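PDB 6NP3: aminoglycoside N(3)-acetyltransferase from Enterobacter cloacae, which transfers an acetyl group from acetyl-CoA to the 3-amino group of 2-deoxystreptamine antibiotics, probably conferring resistance to gentamicin and related aminoglycosides. Local coordinates for residues G181-T186 / D204-G209; P25-R30 / G99-F104; L15-G20 / I47-P52; Q82-F87 / R197-T202. All blocks are in the same frame, centred on the assembly; numbering follows the deposited sequence. Where two conformers were deposited one is given.

Contact 1: G181-T186 / D204-G209. With LLL ((2R,3R,4R,5R)-2-((1S,2S,3R,4S,6R)-4,6-diamino-3-((2R,3R,6S)-3-amino-6-(aminomethyl)-tetrahydro-2H-pyran-2-yloxy)-2-hydr oxycyclohexyloxy)-5-methyl-4-(methylamino)-tetrahydro-2H-pyran-3,5-diol), chain B.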
loop_
_atom_site.group_PDB
_atom_site.type_symbol
_atom_site.label_atom_id
_atom_site.label_comp_id
_atom_site.label_asym_id
_atom_site.label_seq_id
_atom_site.Cartn_x
_atom_site.Cartn_y
_atom_site.Cartn_z
ATOM N N GLY A 181 19.149 3.992 -15.269
ATOM C CA GLY A 181 18.152 4.971 -15.636
ATOM C C GLY A 181 17.002 5.148 -14.680
ATOM O O GLY A 181 15.968 5.675 -15.094
ATOM N N LYS A 182 17.126 4.707 -13.433
ATOM C CA LYS A 182 15.997 4.791 -12.517
ATOM C C LYS A 182 15.640 6.240 -12.214
ATOM O O LYS A 182 16.503 7.072 -11.908
ATOM C CB LYS A 182 16.300 4.029 -11.233
ATOM C CG LYS A 182 16.475 2.542 -11.479
ATOM C CD LYS A 182 17.180 1.845 -10.330
ATOM C CE LYS A 182 16.301 1.729 -9.115
ATOM N NZ LYS A 182 16.855 0.812 -8.121
ATOM N N ARG A 183 14.354 6.539 -12.312
ATOM C CA ARG A 183 13.834 7.863 -12.033
ATOM C C ARG A 183 13.674 8.097 -10.543
ATOM O O ARG A 183 13.227 7.218 -9.791
ATOM C CB ARG A 183 12.463 8.007 -12.692
ATOM C CG ARG A 183 12.522 8.021 -14.193
ATOM C CD ARG A 183 11.148 7.868 -14.799
ATOM N NE ARG A 183 10.191 8.880 -14.365
ATOM C CZ ARG A 183 9.862 9.950 -15.078
ATOM N NH1 ARG A 183 10.435 10.171 -16.256
ATOM N NH2 ARG A 183 8.970 10.818 -14.614
ATOM N N ARG A 184 14.014 9.312 -10.134
ATOM C CA ARG A 184 13.822 9.803 -8.785
ATOM C C ARG A 184 12.979 11.071 -8.815
ATOM O O ARG A 184 12.844 11.746 -9.842
ATOM C CB ARG A 184 15.159 10.018 -8.064
ATOM C CG ARG A 184 15.903 8.708 -7.885
ATOM C CD ARG A 184 17.209 8.870 -7.183
ATOM N NE ARG A 184 17.084 9.353 -5.813
ATOM C CZ ARG A 184 16.777 8.582 -4.775
ATOM N NH1 ARG A 184 16.491 7.299 -4.956
ATOM N NH2 ARG A 184 16.693 9.102 -3.560
ATOM N N VAL A 185 12.360 11.353 -7.677
ATOM C CA VAL A 185 11.541 12.541 -7.493
ATOM C C VAL A 185 12.010 13.239 -6.229
ATOM O O VAL A 185 12.530 12.609 -5.303
ATOM C CB VAL A 185 10.031 12.229 -7.372
ATOM C CG1 VAL A 185 9.464 11.783 -8.694
ATOM C CG2 VAL A 185 9.751 11.194 -6.287
ATOM N N THR A 186 11.807 14.550 -6.188
ATOM C CA THR A 186 12.015 15.334 -4.979
ATOM C C THR A 186 10.692 15.966 -4.564
ATOM O O THR A 186 9.957 16.490 -5.404
ATOM C CB THR A 186 13.089 16.410 -5.216
ATOM O OG1 THR A 186 14.360 15.784 -5.449
ATOM C CG2 THR A 186 13.196 17.354 -4.027
ATOM N N ASP A 204 13.356 10.343 -3.585
ATOM C CA ASP A 204 13.081 8.914 -3.487
ATOM C C ASP A 204 12.850 8.415 -4.903
ATOM O O ASP A 204 12.790 9.196 -5.849
ATOM C CB ASP A 204 11.885 8.625 -2.557
ATOM C CG ASP A 204 12.009 7.299 -1.810
ATOM O OD1 ASP A 204 12.735 6.383 -2.306
ATOM O OD2 ASP A 204 11.356 7.188 -0.747
ATOM N N TRP A 205 12.733 7.103 -5.042
ATOM C CA TRP A 205 12.374 6.555 -6.342
ATOM C C TRP A 205 11.012 7.066 -6.797
ATOM O O TRP A 205 10.087 7.218 -5.989
ATOM C CB TRP A 205 12.397 5.022 -6.295
ATOM C CG TRP A 205 13.694 4.502 -5.746
ATOM C CD1 TRP A 205 13.886 3.886 -4.565
ATOM C CD2 TRP A 205 14.984 4.627 -6.347
ATOM N NE1 TRP A 205 15.206 3.579 -4.394
ATOM C CE2 TRP A 205 15.904 4.027 -5.482
ATOM C CE3 TRP A 205 15.450 5.184 -7.532
ATOM C CZ2 TRP A 205 17.262 3.976 -5.762
ATOM C CZ3 TRP A 205 16.811 5.139 -7.793
ATOM C CH2 TRP A 205 17.687 4.543 -6.917
ATOM N N ASP A 206 10.861 7.283 -8.097
ATOM C CA ASP A 206 9.579 7.717 -8.641
ATOM C C ASP A 206 8.585 6.564 -8.540
ATOM O O ASP A 206 8.760 5.529 -9.193
ATOM C CB ASP A 206 9.792 8.170 -10.080
ATOM C CG ASP A 206 8.600 8.858 -10.671
ATOM O OD1 ASP A 206 7.494 8.788 -10.078
ATOM O OD2 ASP A 206 8.827 9.512 -11.743
ATOM N N SER A 207 7.538 6.736 -7.725
ATOM C CA SER A 207 6.513 5.699 -7.609
ATOM C C SER A 207 5.473 5.761 -8.718
ATOM O O SER A 207 4.538 4.954 -8.716
ATOM C CB SER A 207 5.837 5.707 -6.237
ATOM O OG SER A 207 5.047 6.859 -6.077
ATOM N N ASN A 208 5.621 6.704 -9.653
ATOM C CA ASN A 208 4.772 6.801 -10.832
ATOM C C ASN A 208 5.497 6.393 -12.114
ATOM O O ASN A 208 5.168 6.869 -13.204
ATOM C CB ASN A 208 4.183 8.200 -10.951
ATOM C CG ASN A 208 3.109 8.429 -9.949
ATOM O OD1 ASN A 208 2.165 7.646 -9.845
ATOM N ND2 ASN A 208 3.252 9.468 -9.180
ATOM N N GLY A 209 6.473 5.505 -11.994
ATOM C CA GLY A 209 7.207 4.976 -13.130
ATOM C C GLY A 209 8.696 4.976 -12.854
ATOM O O GLY A 209 9.320 6.033 -12.831
HETATM C C11 LLL B . -1.319 5.267 -9.654
HETATM O O11 LLL B . -0.602 4.506 -8.646
HETATM C C21 LLL B . -2.610 4.510 -9.954
HETATM N N21 LLL B . -3.249 4.217 -8.676
HETATM C C31 LLL B . -2.304 3.195 -10.570
HETATM C C41 LLL B . -1.554 3.438 -11.870
HETATM C C51 LLL B . -0.303 4.248 -11.550
HETATM O O51 LLL B . -0.637 5.438 -10.892
HETATM C C61 LLL B . 0.427 4.618 -12.823
HETATM N N61 LLL B . 1.608 5.401 -12.462
HETATM C C12 LLL B . 1.695 5.889 -5.392
HETATM N N12 LLL B . 2.738 6.400 -4.514
HETATM C C22 LLL B . 2.141 4.611 -6.103
HETATM C C32 LLL B . 0.971 4.115 -6.929
HETATM N N32 LLL B . 1.352 2.873 -7.607
HETATM C C42 LLL B . 0.518 5.112 -7.996
HETATM C C52 LLL B . 0.201 6.452 -7.330
HETATM O O52 LLL B . -0.027 7.406 -8.341
HETATM C C62 LLL B . 1.328 6.944 -6.443
HETATM O O62 LLL B . 0.879 8.097 -5.757
HETATM C C13 LLL B . 1.695 9.268 -5.828
HETATM C C23 LLL B . 1.481 10.022 -4.517
HETATM O O23 LLL B . 1.771 9.140 -3.452
HETATM C C33 LLL B . 0.011 10.454 -4.374
HETATM N N33 LLL B . -0.155 11.279 -3.157
HETATM C C43 LLL B . -0.391 11.253 -5.630
HETATM O O43 LLL B . 0.310 12.479 -5.575
HETATM C C53 LLL B . -0.031 10.474 -6.900
HETATM O O53 LLL B . 1.328 10.107 -6.941
HETATM C C83 LLL B . -1.904 11.503 -5.640
HETATM C C93 LLL B . -1.232 10.742 -2.297
HETATM O O HOH W 1 15.676 6.575 -2.314
HETATM O O HOH W 2 10.876 11.446 -12.029
#
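Lys182 and Arg184 each carry CG anti to the carbonyl carbon (chi1 -64° in both) and bend again at chi3, and these turns bring their cationic ends over opposite faces of the Trp205 indole. Above one face, Arg184 NH1 sits over the ring centre with the guanidinium standing upright on the indole, while NH2 bonds to Ser203 OG; the cation-pi distance from Arg184 CZ to the centroid of the six-membered ring of Trp205 is 4.4 Å. Against the other face, Lys182 CE makes a CH-pi contact 3.8 Å from the same Trp205 centroid, and NZ adds a second cation-pi interaction while also donating to the carbonyl of Ala177. A broad, electron-rich indole suits a place between two cations. Arg183 instead grips Asp206 side-on: NE lies 3.0 Å from Asp206 OD2, and NH2 donates to that same oxygen, while NH1 pairs with Asp212. The other carboxylate oxygen, Asp206 OD1, accepts from Asn208 N at 2.8 Å in an Asx turn, which helps shape the turn presenting Ser207 and Asn208 to gentamicin. Ser207 OG accepts from ligand N12 at 2.8 Å; Asn208 ND2 donates almost straight to ligand O53 (176°), and its OD1 accepts from ligand O52. The backbones pair Val185 with Asp204 at the open end of the antiparallel hairpin of strands 184-193 and 196-205, beside the loop residues Leu71 and Ile210.

Contact 2: P25-R30 / G99-F104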
loop_
_atom_site.group_PDB
_atom_site.type_symbol
_atom_site.label_atom_id
_atom_site.label_comp_id
_atom_site.label_asym_id
_atom_site.label_seq_id
_atom_site.Cartn_x
_atom_site.Cartn_y
_atom_site.Cartn_z
ATOM N N PRO A 25 -4.353 -5.755 2.017
ATOM C CA PRO A 25 -5.457 -5.750 1.059
ATOM C C PRO A 25 -5.400 -4.572 0.095
ATOM O O PRO A 25 -4.974 -3.465 0.423
ATOM C CB PRO A 25 -6.695 -5.646 1.966
ATOM C CG PRO A 25 -6.212 -4.762 3.083
ATOM C CD PRO A 25 -4.745 -5.157 3.310
ATOM N N HIS A 26 -5.927 -4.839 -1.093
ATOM C CA HIS A 26 -6.182 -3.834 -2.120
ATOM C C HIS A 26 -7.602 -4.115 -2.570
ATOM O O HIS A 26 -7.877 -5.203 -3.069
ATOM C CB HIS A 26 -5.221 -3.934 -3.318
ATOM C CG HIS A 26 -3.800 -3.650 -2.964
ATOM N ND1 HIS A 26 -3.375 -2.396 -2.601
ATOM C CD2 HIS A 26 -2.726 -4.465 -2.873
ATOM C CE1 HIS A 26 -2.083 -2.447 -2.316
ATOM N NE2 HIS A 26 -1.669 -3.684 -2.476
ATOM N N VAL A 27 -8.502 -3.157 -2.403
ATOM C CA VAL A 27 -9.935 -3.440 -2.520
ATOM C C VAL A 27 -10.619 -2.467 -3.476
ATOM O O VAL A 27 -10.456 -1.248 -3.360
ATOM C CB VAL A 27 -10.623 -3.360 -1.143
ATOM C CG1 VAL A 27 -12.119 -3.693 -1.240
ATOM C CG2 VAL A 27 -9.917 -4.242 -0.138
ATOM N N SER A 28 -11.429 -3.013 -4.379
ATOM C CA SER A 28 -12.436 -2.246 -5.107
ATOM C C SER A 28 -13.802 -2.503 -4.462
ATOM O O SER A 28 -14.402 -3.569 -4.647
ATOM C CB SER A 28 -12.464 -2.667 -6.570
ATOM O OG SER A 28 -13.624 -2.129 -7.205
ATOM N N LEU A 29 -14.306 -1.524 -3.714
ATOM C CA LEU A 29 -15.590 -1.724 -3.045
ATOM C C LEU A 29 -16.742 -1.829 -4.039
ATOM O O LEU A 29 -17.734 -2.509 -3.757
ATOM C CB LEU A 29 -15.834 -0.627 -2.014
ATOM C CG LEU A 29 -14.958 -0.719 -0.759
ATOM C CD1 LEU A 29 -15.021 0.553 0.061
ATOM C CD2 LEU A 29 -15.351 -1.927 0.102
ATOM N N ARG A 30 -16.627 -1.187 -5.206
ATOM C CA ARG A 30 -17.653 -1.325 -6.239
ATOM C C ARG A 30 -17.761 -2.771 -6.710
ATOM O O ARG A 30 -18.864 -3.270 -6.968
ATOM C CB ARG A 30 -17.324 -0.394 -7.413
ATOM C CG ARG A 30 -18.492 -0.110 -8.363
ATOM C CD ARG A 30 -18.196 1.001 -9.380
ATOM N NE ARG A 30 -17.115 1.905 -8.985
ATOM C CZ ARG A 30 -17.253 2.949 -8.174
ATOM N NH1 ARG A 30 -18.434 3.241 -7.646
ATOM N NH2 ARG A 30 -16.198 3.699 -7.884
ATOM N N GLY A 99 -8.520 3.662 -2.367
ATOM C CA GLY A 99 -9.601 2.835 -1.866
ATOM C C GLY A 99 -10.332 3.442 -0.691
ATOM O O GLY A 99 -9.694 3.829 0.287
ATOM N N ALA A 100 -11.667 3.508 -0.751
ATOM C CA ALA A 100 -12.440 4.058 0.352
ATOM C C ALA A 100 -12.358 3.196 1.606
ATOM O O ALA A 100 -12.679 3.676 2.693
ATOM C CB ALA A 100 -13.899 4.265 -0.073
ATOM N N ILE A 101 -11.937 1.939 1.495
ATOM C CA ILE A 101 -11.836 1.123 2.693
ATOM C C ILE A 101 -10.741 1.633 3.616
ATOM O O ILE A 101 -10.773 1.368 4.822
ATOM C CB ILE A 101 -11.617 -0.352 2.307
ATOM C CG1 ILE A 101 -12.040 -1.240 3.479
ATOM C CG2 ILE A 101 -10.158 -0.632 1.940
ATOM C CD1 ILE A 101 -11.962 -2.710 3.196
ATOM N N ASN A 102 -9.751 2.352 3.084
ATOM C CA ASN A 102 -8.574 2.650 3.892
ATOM C C ASN A 102 -8.886 3.592 5.040
ATOM O O ASN A 102 -8.253 3.501 6.095
ATOM C CB ASN A 102 -7.447 3.152 2.998
ATOM C CG ASN A 102 -6.819 2.044 2.226
ATOM O OD1 ASN A 102 -6.760 0.906 2.698
ATOM N ND2 ASN A 102 -6.319 2.360 1.041
ATOM N N GLU A 103 -9.842 4.495 4.871
ATOM C CA GLU A 103 -10.204 5.360 5.989
ATOM C C GLU A 103 -10.849 4.564 7.115
ATOM O O GLU A 103 -10.662 4.904 8.285
ATOM C CB GLU A 103 -11.092 6.497 5.477
ATOM C CG GLU A 103 -11.583 7.478 6.534
ATOM C CD GLU A 103 -10.486 8.341 7.132
ATOM O OE1 GLU A 103 -10.815 9.227 7.961
ATOM O OE2 GLU A 103 -9.286 8.159 6.792
ATOM N N PHE A 104 -11.576 3.492 6.779
ATOM C CA PHE A 104 -12.136 2.615 7.800
ATOM C C PHE A 104 -11.034 1.823 8.487
ATOM O O PHE A 104 -11.067 1.638 9.703
ATOM C CB PHE A 104 -13.165 1.660 7.188
ATOM C CG PHE A 104 -14.402 2.346 6.686
ATOM C CD1 PHE A 104 -14.435 2.910 5.428
ATOM C CD2 PHE A 104 -15.525 2.454 7.489
ATOM C CE1 PHE A 104 -15.565 3.568 4.971
ATOM C CE2 PHE A 104 -16.657 3.096 7.038
ATOM C CZ PHE A 104 -16.685 3.654 5.784
HETATM O O HOH W 3 -6.890 -1.473 1.321
HETATM O O HOH W 4 -11.337 0.415 -0.925
HETATM O O HOH W 5 -12.981 1.463 -3.206
#
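Strand 22-27, which runs parallel to both its neighbours in the mixed sheet, leads into helix 29-32, and along this passage Val27 and Leu29 pack against Ala100 and Ile101. At Pro25 the carbonyl O lies within hydrogen-bonding distance of a water that Asn102 OD1 also approaches. Val27 crosses the side chain of Ile101 at about a right angle, CB standing 4.1 Å from Ile101 CG2; valine suits a strand, and its compact branched side chain fits against that methyl, while Val43 of helix 39-50 also touches Ile101. Ser28 follows as N-cap of helix 29-32, its short hydroxyl bonding weakly to Ala31 N. Leu29 then extends one methyl, CD1, to 3.9 Å from the small Ala100 CB. Residues 26-30 and Ala100 all belong to the CoA and acetyl-CoA site known from other structures of this protein and not occupied here, consistent with the contact joining two sides of it. No direct hydrogen bond links the segments, but a water donates to Val27 O and accepts from Ile101 N at 2.9 Å.

Contact 3: L15-G20 / I47-P52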
loop_
_atom_site.group_PDB
_atom_site.type_symbol
_atom_site.label_atom_id
_atom_site.label_comp_id
_atom_site.label_asym_id
_atom_site.label_seq_id
_atom_site.Cartn_x
_atom_site.Cartn_y
_atom_site.Cartn_z
ATOM N N LEU A 15 -10.418 -18.738 0.122
ATOM C CA LEU A 15 -9.351 -18.215 -0.715
ATOM C C LEU A 15 -7.975 -18.544 -0.164
ATOM O O LEU A 15 -6.982 -18.478 -0.900
ATOM C CB LEU A 15 -9.528 -16.707 -0.779
ATOM C CG LEU A 15 -8.702 -15.970 -1.817
ATOM C CD1 LEU A 15 -9.137 -16.341 -3.218
ATOM C CD2 LEU A 15 -8.823 -14.475 -1.585
ATOM N N GLY A 16 -7.891 -18.867 1.121
ATOM C CA GLY A 16 -6.640 -19.276 1.708
ATOM C C GLY A 16 -6.138 -18.385 2.816
ATOM O O GLY A 16 -5.041 -18.611 3.311
ATOM N N VAL A 17 -6.910 -17.400 3.245
ATOM C CA VAL A 17 -6.517 -16.643 4.423
ATOM C C VAL A 17 -6.670 -17.508 5.663
ATOM O O VAL A 17 -7.706 -18.152 5.870
ATOM C CB VAL A 17 -7.377 -15.392 4.558
ATOM C CG1 VAL A 17 -6.946 -14.612 5.793
ATOM C CG2 VAL A 17 -7.234 -14.494 3.334
ATOM N N ARG A 18 -5.625 -17.570 6.471
ATOM C CA ARG A 18 -5.589 -18.392 7.663
ATOM C C ARG A 18 -5.339 -17.534 8.890
ATOM O O ARG A 18 -4.716 -16.463 8.824
ATOM C CB ARG A 18 -4.479 -19.424 7.562
ATOM C CG ARG A 18 -4.692 -20.446 6.456
ATOM C CD ARG A 18 -5.870 -21.364 6.770
ATOM N NE ARG A 18 -6.217 -22.272 5.681
ATOM C CZ ARG A 18 -7.141 -22.029 4.759
ATOM N NH1 ARG A 18 -7.806 -20.890 4.754
ATOM N NH2 ARG A 18 -7.385 -22.927 3.824
ATOM N N SER A 19 -5.840 -18.013 10.027
ATOM C CA SER A 19 -5.539 -17.376 11.298
ATOM C C SER A 19 -4.034 -17.220 11.443
ATOM O O SER A 19 -3.262 -18.144 11.163
ATOM C CB SER A 19 -6.118 -18.201 12.452
ATOM O OG SER A 19 -7.536 -18.258 12.381
ATOM N N GLY A 20 -3.622 -16.028 11.854
ATOM C CA GLY A 20 -2.229 -15.715 12.011
ATOM C C GLY A 20 -1.580 -15.058 10.813
ATOM O O GLY A 20 -0.429 -14.628 10.911
ATOM N N ILE A 47 -10.302 -8.674 9.729
ATOM C CA ILE A 47 -9.752 -8.816 11.064
ATOM C C ILE A 47 -10.106 -10.171 11.646
ATOM O O ILE A 47 -9.264 -10.831 12.262
ATOM C CB ILE A 47 -10.247 -7.648 11.936
ATOM C CG1 ILE A 47 -9.644 -6.337 11.431
ATOM C CG2 ILE A 47 -9.932 -7.872 13.400
ATOM C CD1 ILE A 47 -10.228 -5.106 12.068
ATOM N N GLU A 48 -11.340 -10.618 11.443
ATOM C CA GLU A 48 -11.730 -11.922 11.955
ATOM C C GLU A 48 -10.987 -13.043 11.235
ATOM O O GLU A 48 -10.576 -14.031 11.848
ATOM C CB GLU A 48 -13.236 -12.084 11.782
ATOM C CG GLU A 48 -13.742 -13.386 12.332
ATOM C CD GLU A 48 -15.239 -13.407 12.520
ATOM O OE1 GLU A 48 -15.851 -14.435 12.188
ATOM O OE2 GLU A 48 -15.789 -12.400 12.996
ATOM N N ALA A 49 -10.794 -12.898 9.919
ATOM C CA ALA A 49 -10.120 -13.944 9.155
ATOM C C ALA A 49 -8.661 -14.121 9.576
ATOM O O ALA A 49 -8.172 -15.256 9.659
ATOM C CB ALA A 49 -10.215 -13.681 7.653
ATOM N N VAL A 50 -7.940 -13.030 9.838
ATOM C CA VAL A 50 -6.547 -13.168 10.276
ATOM C C VAL A 50 -6.450 -13.511 11.757
ATOM O O VAL A 50 -5.407 -14.001 12.210
ATOM C CB VAL A 50 -5.662 -11.965 9.907
ATOM C CG1 VAL A 50 -5.703 -11.754 8.384
ATOM C CG2 VAL A 50 -6.064 -10.747 10.672
ATOM N N GLY A 51 -7.518 -13.305 12.515
ATOM C CA GLY A 51 -7.557 -13.711 13.901
ATOM C C GLY A 51 -6.748 -12.818 14.815
ATOM O O GLY A 51 -6.078 -11.872 14.395
ATOM N N PRO A 52 -6.819 -13.103 16.114
ATOM C CA PRO A 52 -6.116 -12.259 17.092
ATOM C C PRO A 52 -4.596 -12.330 17.040
ATOM O O PRO A 52 -3.952 -11.455 17.627
ATOM C CB PRO A 52 -6.664 -12.752 18.440
ATOM C CG PRO A 52 -7.076 -14.145 18.174
ATOM C CD PRO A 52 -7.597 -14.175 16.753
#
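The loop leaving helix 5-15, after a Schellman motif at Gly16, meets the C-terminal end of helix 39-50 on its way into strand 22-27. Gly16 takes positive phi (118°), a conformation that suits glycine because a side chain would press on the preceding carbonyl. Val17 then turns inward, and its CG1, anti to the backbone N (chi1 -180°), carries the apolar part of the contact. That methyl touches Ala49 CB at 3.9 Å and Val50 CG1 at 4.1 Å; the small alanine lets the valine approach the helix closely, and Leu248 of strand 244-250 also packs against Val17. The side chain of Arg18, by contrast, sets off away from the helix and donates through NH1 to the carbonyls of Val17 and Arg13. Arg13 answers across the turn, its own NH1 bonding to Val17 O and Ala49 O and so tying helix 5-15 to both segments. Past Ser19, whose CA makes a CA-H...O contact with the carbonyl of Val50, the chain reaches the helix end. There Gly20 N donates to Val50 O at 2.7 Å.

Contact 4: Q82-F87 / R197-T202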
loop_
_atom_site.group_PDB
_atom_site.type_symbol
_atom_site.label_atom_id
_atom_site.label_comp_id
_atom_site.label_asym_id
_atom_site.label_seq_id
_atom_site.Cartn_x
_atom_site.Cartn_y
_atom_site.Cartn_z
ATOM N N GLN A 82 3.659 28.062 4.180
ATOM C CA GLN A 82 3.079 28.838 5.271
ATOM C C GLN A 82 1.856 28.153 5.866
ATOM O O GLN A 82 1.656 28.193 7.088
ATOM C CB GLN A 82 2.722 30.270 4.853
ATOM C CG GLN A 82 2.085 30.995 6.047
ATOM C CD GLN A 82 1.794 32.467 5.851
ATOM O OE1 GLN A 82 1.373 32.901 4.787
ATOM N NE2 GLN A 82 1.979 33.237 6.912
ATOM N N SER A 83 0.978 27.609 5.025
ATOM C CA SER A 83 -0.332 27.224 5.514
ATOM C C SER A 83 -0.653 25.736 5.491
ATOM O O SER A 83 -1.716 25.356 6.008
ATOM C CB SER A 83 -1.455 27.961 4.772
ATOM O OG SER A 83 -1.508 27.584 3.415
ATOM N N TRP A 84 0.194 24.874 4.936
ATOM C CA TRP A 84 -0.184 23.473 4.859
ATOM C C TRP A 84 -0.271 22.877 6.265
ATOM O O TRP A 84 0.591 23.130 7.109
ATOM C CB TRP A 84 0.805 22.673 3.982
ATOM C CG TRP A 84 0.092 21.541 3.290
ATOM C CD1 TRP A 84 -0.096 20.262 3.756
ATOM C CD2 TRP A 84 -0.638 21.628 2.072
ATOM N NE1 TRP A 84 -0.887 19.572 2.897
ATOM C CE2 TRP A 84 -1.205 20.371 1.833
ATOM C CE3 TRP A 84 -0.833 22.641 1.133
ATOM C CZ2 TRP A 84 -1.970 20.107 0.710
ATOM C CZ3 TRP A 84 -1.577 22.374 0.015
ATOM C CH2 TRP A 84 -2.126 21.117 -0.200
ATOM N N PRO A 85 -1.262 22.025 6.526
ATOM C CA PRO A 85 -1.301 21.330 7.814
ATOM C C PRO A 85 -0.159 20.335 7.932
ATOM O O PRO A 85 0.148 19.601 6.987
ATOM C CB PRO A 85 -2.649 20.596 7.781
ATOM C CG PRO A 85 -2.987 20.445 6.358
ATOM C CD PRO A 85 -2.430 21.705 5.693
ATOM N N ALA A 86 0.481 20.311 9.093
ATOM C CA ALA A 86 1.393 19.212 9.382
ATOM C C ALA A 86 0.655 17.877 9.390
ATOM O O ALA A 86 -0.506 17.786 9.803
ATOM C CB ALA A 86 2.070 19.401 10.736
ATOM N N PHE A 87 1.329 16.834 8.888
ATOM C CA PHE A 87 0.780 15.481 8.949
ATOM C C PHE A 87 0.633 15.049 10.399
ATOM O O PHE A 87 1.613 14.990 11.144
ATOM C CB PHE A 87 1.687 14.507 8.204
ATOM C CG PHE A 87 1.211 13.074 8.241
ATOM C CD1 PHE A 87 0.065 12.685 7.571
ATOM C CD2 PHE A 87 1.942 12.108 8.910
ATOM C CE1 PHE A 87 -0.343 11.383 7.584
ATOM C CE2 PHE A 87 1.507 10.774 8.913
ATOM C CZ PHE A 87 0.383 10.446 8.243
ATOM N N ARG A 197 5.518 21.864 13.485
ATOM C CA ARG A 197 5.595 21.510 12.078
ATOM C C ARG A 197 7.013 21.718 11.564
ATOM O O ARG A 197 7.598 22.795 11.721
ATOM C CB ARG A 197 4.622 22.360 11.265
ATOM C CG ARG A 197 4.658 22.047 9.778
ATOM C CD ARG A 197 3.785 22.981 8.971
ATOM N NE ARG A 197 4.222 24.372 9.068
ATOM C CZ ARG A 197 3.608 25.375 8.468
ATOM N NH1 ARG A 197 2.550 25.145 7.725
ATOM N NH2 ARG A 197 4.051 26.612 8.613
ATOM N N VAL A 198 7.550 20.694 10.910
ATOM C CA VAL A 198 8.868 20.752 10.292
ATOM C C VAL A 198 8.718 20.297 8.849
ATOM O O VAL A 198 8.245 19.184 8.596
ATOM C CB VAL A 198 9.884 19.853 11.017
ATOM C CG1 VAL A 198 11.225 19.859 10.293
ATOM C CG2 VAL A 198 10.043 20.283 12.455
ATOM N N TRP A 199 9.129 21.131 7.909
ATOM C CA TRP A 199 9.155 20.704 6.522
ATOM C C TRP A 199 10.406 19.884 6.245
ATOM O O TRP A 199 11.520 20.277 6.612
ATOM C CB TRP A 199 9.107 21.898 5.591
ATOM C CG TRP A 199 7.744 22.476 5.436
ATOM C CD1 TRP A 199 7.228 23.589 6.071
ATOM C CD2 TRP A 199 6.713 21.996 4.572
ATOM N NE1 TRP A 199 5.951 23.829 5.629
ATOM C CE2 TRP A 199 5.594 22.844 4.742
ATOM C CE3 TRP A 199 6.610 20.908 3.694
ATOM C CZ2 TRP A 199 4.420 22.678 4.026
ATOM C CZ3 TRP A 199 5.453 20.745 2.986
ATOM C CH2 TRP A 199 4.353 21.609 3.172
ATOM N N VAL A 200 10.214 18.737 5.598
ATOM C CA VAL A 200 11.305 17.852 5.206
ATOM C C VAL A 200 11.237 17.681 3.695
ATOM O O VAL A 200 10.193 17.290 3.152
ATOM C CB VAL A 200 11.218 16.490 5.914
ATOM C CG1 VAL A 200 12.328 15.564 5.406
ATOM C CG2 VAL A 200 11.280 16.656 7.424
ATOM N N THR A 201 12.329 18.013 3.018
ATOM C CA THR A 201 12.482 17.781 1.591
ATOM C C THR A 201 13.356 16.553 1.392
ATOM O O THR A 201 14.386 16.396 2.059
ATOM C CB THR A 201 13.107 19.001 0.915
ATOM O OG1 THR A 201 12.294 20.147 1.197
ATOM C CG2 THR A 201 13.195 18.809 -0.587
ATOM N N THR A 202 12.918 15.663 0.508
ATOM C CA THR A 202 13.650 14.431 0.273
ATOM C C THR A 202 13.580 14.071 -1.197
ATOM O O THR A 202 12.734 14.565 -1.933
ATOM C CB THR A 202 13.039 13.273 1.082
ATOM O OG1 THR A 202 13.948 12.170 1.113
ATOM C CG2 THR A 202 11.702 12.791 0.485
#
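Arg197 reaches from the strand across to the end of helix 78-83 and holds it by backbone carbonyls. With CG anti to the backbone N (chi1 180°), the chain runs out straight until it bends at chi3, which turns the edge of the guanidinium toward the carbonyl oxygens of Gln82 and Trp84. NH1 donates to Trp84 O at 2.9 Å, and NH2 to Gln82 O at 3.2 Å; NH1 makes a further weak bond to Gln82 O. Several N-H groups in one plane suit arginine to carbonyls left over at a helix end. Since Arg197 lies near the start of strand 196-205, by the tip of the hairpin with strand 184-193, the bonds fasten the hairpin to the last turn of helix 78-83 (Gln82) and to the residue just after it (Trp84). Trp84 also meets Trp199: its CB abuts the edge of the Trp199 ring, 3.6 Å from CZ2. The two indole nitrogens are bonded to other carbonyls, Trp84 NE1 to Asp64 O and Trp199 NE1 to Ala81 O. Against the aliphatic part of the arginine, Ala86 CB packs 3.8 Å from Arg197 CG.

Contacts 1 and 4 both use the hairpin of strands 184-193 and 196-205 and touch through Thr186, which packs on Thr201 and Thr202; contact 1 holds its open end beside the antibiotic, and contact 4 fastens it nearer its tip. Contacts 2 and 3 lie on the other side of the chain's centre from contact 1, at opposite ends of strand 22-27: the chain of contact 3 leads into it, and contact 2 takes in its last residues and the helix after it. Contacts 1 and 3 are partly buried, 2 and 4 are at the surface. Chemistry follows place: charged and aromatic groups dominate the hairpin contacts, whereas aliphatic side chains carry contacts 2 and 3, supplemented by water in one and a backbone bond in the other.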